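Local structure of Endoglucanase(Endo-1,4-beta-glucanase)protein (Pseudomonas stutzeri, 6R2J) at residues S70-D75 with A120-K125. The protein probably hydrolyses beta-1,4-glycosidic bonds in cellulose as a family 5 endoglucanase, and binds cellobiose. Residues are numbered along the deposited sequence; the frame is centred on the assembly and turned at random.
Sequences SGLNFD and ASVWRK
The loop that carries Leu72 passes beside the helix of Ala120-Lys125, the nearest pair of CA atoms being those of Leu72 and Lys125, 8.0 Å apart. Leu72 bridges that gap. Its side chain sets out toward the helix, and with CG anti to the carbonyl carbon (chi1 -60°) the forked end reaches two residues one helical turn apart. CD2 meets the methyl CG2 of Val122 at 3.9 Å, while CD1 rests against CB of Lys125 at 3.8 Å. Farther out, CD of Lys125 lies 4.1 Å from Leu72 CG, so the lysine contributes its aliphatic chain to the contact. That chain runs extended until it bends at chi4 (90°), which turns NZ back toward the Ser121 side of the helix, 3.4 Å from Ser121 OG. Val122 is the buried end of the patch and also touches Gln65 and Met98, the latter on strand 93-98; Leu72 packs on Arg129 farther along helix 116-130. With an alanine here in place of Leu72, both methyl branches are gone, and the Lys125 methylenes and Val122 CG2 would probably lose their apolar cover on this side. Just after Leu72, Asn73 is the N-cap of helix 74-89, its OD1 accepting from Gln76 N. The contact therefore joins the loop leading into helix 74-89 to helix 116-130, the next outer helix of the TIM barrel along the chain; strand 93-98 lies between them in sequence. Methyls and methylenes do the touching, so this junction rests on apolar packing, with the lysine's charge carried past it.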
ATOM      1  N   SER A  70     -21.017  -1.778 -16.406  1.00 18.18           N
ATOM      2  CA  SER A  70     -20.011  -2.188 -17.363  1.00 17.75           C
ATOM      3  C   SER A  70     -19.175  -3.333 -16.798  1.00 15.55           C
ATOM      4  O   SER A  70     -19.025  -3.488 -15.587  1.00 15.15           O
ATOM      5  CB  SER A  70     -19.082  -1.001 -17.676  1.00 20.20           C
ATOM      6  OG  SER A  70     -17.882  -0.974 -16.881  1.00 21.33           O
ATOM      7  N   GLY A  71     -18.619  -4.131 -17.705  1.00 14.39           N
ATOM      8  CA  GLY A  71     -17.596  -5.082 -17.348  1.00 15.09           C
ATOM      9  C   GLY A  71     -16.281  -4.359 -17.142  1.00 14.91           C
ATOM     10  O   GLY A  71     -16.192  -3.134 -17.180  1.00 16.39           O
ATOM     11  N   LEU A  72     -15.235  -5.155 -16.943  1.00 14.09           N
ATOM     12  CA  LEU A  72     -13.907  -4.614 -16.709  1.00 12.97           C
ATOM     13  C   LEU A  72     -13.300  -4.121 -18.019  1.00 12.52           C
ATOM     14  O   LEU A  72     -13.572  -4.647 -19.109  1.00 13.06           O
ATOM     15  CB  LEU A  72     -12.995  -5.676 -16.087  1.00 12.76           C
ATOM     16  CG  LEU A  72     -13.422  -6.254 -14.740  1.00 13.50           C
ATOM     17  CD1 LEU A  72     -12.441  -7.239 -14.200  1.00 13.30           C
ATOM     18  CD2 LEU A  72     -13.626  -5.145 -13.718  1.00 15.01           C
ATOM     19  N   ASN A  73     -12.468  -3.090 -17.897  1.00 10.98           N
ATOM     20  CA  ASN A  73     -11.723  -2.564 -19.033  1.00  9.33           C
ATOM     21  C   ASN A  73     -10.547  -3.484 -19.356  1.00  9.85           C
ATOM     22  O   ASN A  73      -9.600  -3.576 -18.571  1.00 12.07           O
ATOM     23  CB  ASN A  73     -11.209  -1.176 -18.684  1.00  7.60           C
ATOM     24  CG  ASN A  73     -10.633  -0.477 -19.870  1.00  9.32           C
ATOM     25  OD1 ASN A  73      -9.450  -0.548 -20.113  1.00 10.74           O
ATOM     26  ND2 ASN A  73     -11.462   0.214 -20.605  1.00 11.17           N
ATOM     27  N   PHE A  74     -10.589  -4.105 -20.543  1.00 10.89           N
ATOM     28  CA  PHE A  74      -9.568  -5.053 -21.001  1.00 10.95           C
ATOM     29  C   PHE A  74      -8.173  -4.439 -20.990  1.00 11.05           C
ATOM     30  O   PHE A  74      -7.220  -5.054 -20.509  1.00 12.16           O
ATOM     31  CB  PHE A  74      -9.970  -5.481 -22.415  1.00 11.92           C
ATOM     32  CG  PHE A  74      -9.090  -6.525 -23.030  1.00 16.63           C
ATOM     33  CD1 PHE A  74      -9.271  -7.876 -22.739  1.00 18.94           C
ATOM     34  CD2 PHE A  74      -8.076  -6.160 -23.916  1.00 18.88           C
ATOM     35  CE1 PHE A  74      -8.460  -8.838 -23.312  1.00 20.28           C
ATOM     36  CE2 PHE A  74      -7.250  -7.115 -24.477  1.00 20.06           C
ATOM     37  CZ  PHE A  74      -7.460  -8.458 -24.197  1.00 20.99           C
ATOM     38  N   ASP A  75      -8.022  -3.228 -21.512  1.00 12.90           N
ATOM     39  CA  ASP A  75      -6.684  -2.642 -21.577  1.00 12.67           C
ATOM     40  C   ASP A  75      -6.126  -2.344 -20.183  1.00  9.56           C
ATOM     41  O   ASP A  75      -4.919  -2.404 -19.980  1.00 11.14           O
ATOM     42  CB  ASP A  75      -6.693  -1.350 -22.397  1.00 14.66           C
ATOM     43  CG  ASP A  75      -6.817  -1.579 -23.896  1.00 18.37           C
ATOM     44  OD1 ASP A  75      -6.358  -2.630 -24.392  1.00 19.81           O
ATOM     45  OD2 ASP A  75      -7.372  -0.688 -24.591  1.00 19.82           O
ATOM     46  N   ALA A 120     -17.942  -6.009  -3.958  1.00 10.03           N
ATOM     47  CA  ALA A 120     -17.644  -7.437  -3.950  1.00  8.84           C
ATOM     48  C   ALA A 120     -17.425  -7.996  -5.361  1.00  9.75           C
ATOM     49  O   ALA A 120     -16.474  -8.755  -5.591  1.00 10.70           O
ATOM     50  CB  ALA A 120     -18.769  -8.176  -3.236  1.00 10.94           C
ATOM     51  N   SER A 121     -18.300  -7.647  -6.315  1.00 11.62           N
ATOM     52  CA  SER A 121     -18.203  -8.219  -7.661  1.00 14.19           C
ATOM     53  C   SER A 121     -16.909  -7.798  -8.344  1.00 14.33           C
ATOM     54  O   SER A 121     -16.217  -8.625  -8.947  1.00 15.82           O
ATOM     55  CB  SER A 121     -19.402  -7.806  -8.520  1.00 17.00           C
ATOM     56  OG  SER A 121     -19.137  -8.063  -9.884  1.00 19.14           O
ATOM     57  N   VAL A 122     -16.567  -6.504  -8.258  1.00 13.72           N
ATOM     58  CA  VAL A 122     -15.367  -6.019  -8.922  1.00 10.81           C
ATOM     59  C   VAL A 122     -14.149  -6.738  -8.368  1.00 10.10           C
ATOM     60  O   VAL A 122     -13.238  -7.090  -9.115  1.00 10.17           O
ATOM     61  CB  VAL A 122     -15.261  -4.473  -8.942  1.00 10.61           C
ATOM     62  CG1 VAL A 122     -14.874  -3.908  -7.617  1.00  9.47           C
ATOM     63  CG2 VAL A 122     -14.299  -4.082 -10.063  1.00 12.54           C
ATOM     64  N   TRP A 123     -14.137  -7.025  -7.053  1.00 11.16           N
ATOM     65  CA  TRP A 123     -12.991  -7.727  -6.482  1.00 11.84           C
ATOM     66  C   TRP A 123     -13.022  -9.204  -6.859  1.00 13.28           C
ATOM     67  O   TRP A 123     -11.989  -9.801  -7.191  1.00 12.87           O
ATOM     68  CB  TRP A 123     -12.911  -7.495  -4.967  1.00 11.45           C
ATOM     69  CG  TRP A 123     -11.949  -6.367  -4.674  1.00 11.05           C
ATOM     70  CD1 TRP A 123     -12.212  -5.165  -4.041  1.00 10.54           C
ATOM     71  CD2 TRP A 123     -10.571  -6.327  -5.041  1.00 10.34           C
ATOM     72  NE1 TRP A 123     -11.071  -4.385  -4.011  1.00 10.56           N
ATOM     73  CE2 TRP A 123     -10.053  -5.072  -4.615  1.00  9.95           C
ATOM     74  CE3 TRP A 123      -9.722  -7.215  -5.705  1.00 10.63           C
ATOM     75  CZ2 TRP A 123      -8.719  -4.707  -4.818  1.00 10.37           C
ATOM     76  CZ3 TRP A 123      -8.380  -6.836  -5.900  1.00  9.84           C
ATOM     77  CH2 TRP A 123      -7.899  -5.602  -5.440  1.00 10.11           C
ATOM     78  N   ARG A 124     -14.212  -9.796  -6.848  1.00 14.71           N
ATOM     79  CA  ARG A 124     -14.336 -11.143  -7.371  1.00 14.08           C
ATOM     80  C   ARG A 124     -13.838 -11.201  -8.807  1.00 12.86           C
ATOM     81  O   ARG A 124     -13.060 -12.088  -9.169  1.00 12.38           O
ATOM     82  CB  ARG A 124     -15.785 -11.610  -7.258  1.00 15.59           C
ATOM     83  CG  ARG A 124     -15.892 -13.128  -7.408  1.00 18.26           C
ATOM     84  CD  ARG A 124     -17.330 -13.618  -7.444  1.00 20.61           C
ATOM     85  NE  ARG A 124     -18.104 -13.257  -6.258  1.00 21.52           N
ATOM     86  CZ  ARG A 124     -18.980 -12.261  -6.214  1.00 20.49           C
ATOM     87  NH1 ARG A 124     -19.194 -11.520  -7.285  1.00 20.44           N
ATOM     88  NH2 ARG A 124     -19.640 -12.007  -5.103  1.00 18.87           N
ATOM     89  N   LYS A 125     -14.274 -10.259  -9.639  1.00 13.44           N
ATOM     90  CA  LYS A 125     -13.849 -10.254 -11.034  1.00 13.46           C
ATOM     91  C   LYS A 125     -12.357 -10.005 -11.154  1.00 11.71           C
ATOM     92  O   LYS A 125     -11.694 -10.661 -11.958  1.00 12.46           O
ATOM     93  CB  LYS A 125     -14.626  -9.213 -11.840  1.00 14.25           C
ATOM     94  CG  LYS A 125     -15.946  -9.692 -12.404  1.00 14.81           C
ATOM     95  CD  LYS A 125     -16.472  -8.647 -13.348  1.00 16.81           C
ATOM     96  CE  LYS A 125     -17.768  -9.059 -14.006  1.00 19.52           C
ATOM     97  NZ  LYS A 125     -18.920  -8.607 -13.185  1.00 22.65           N
TER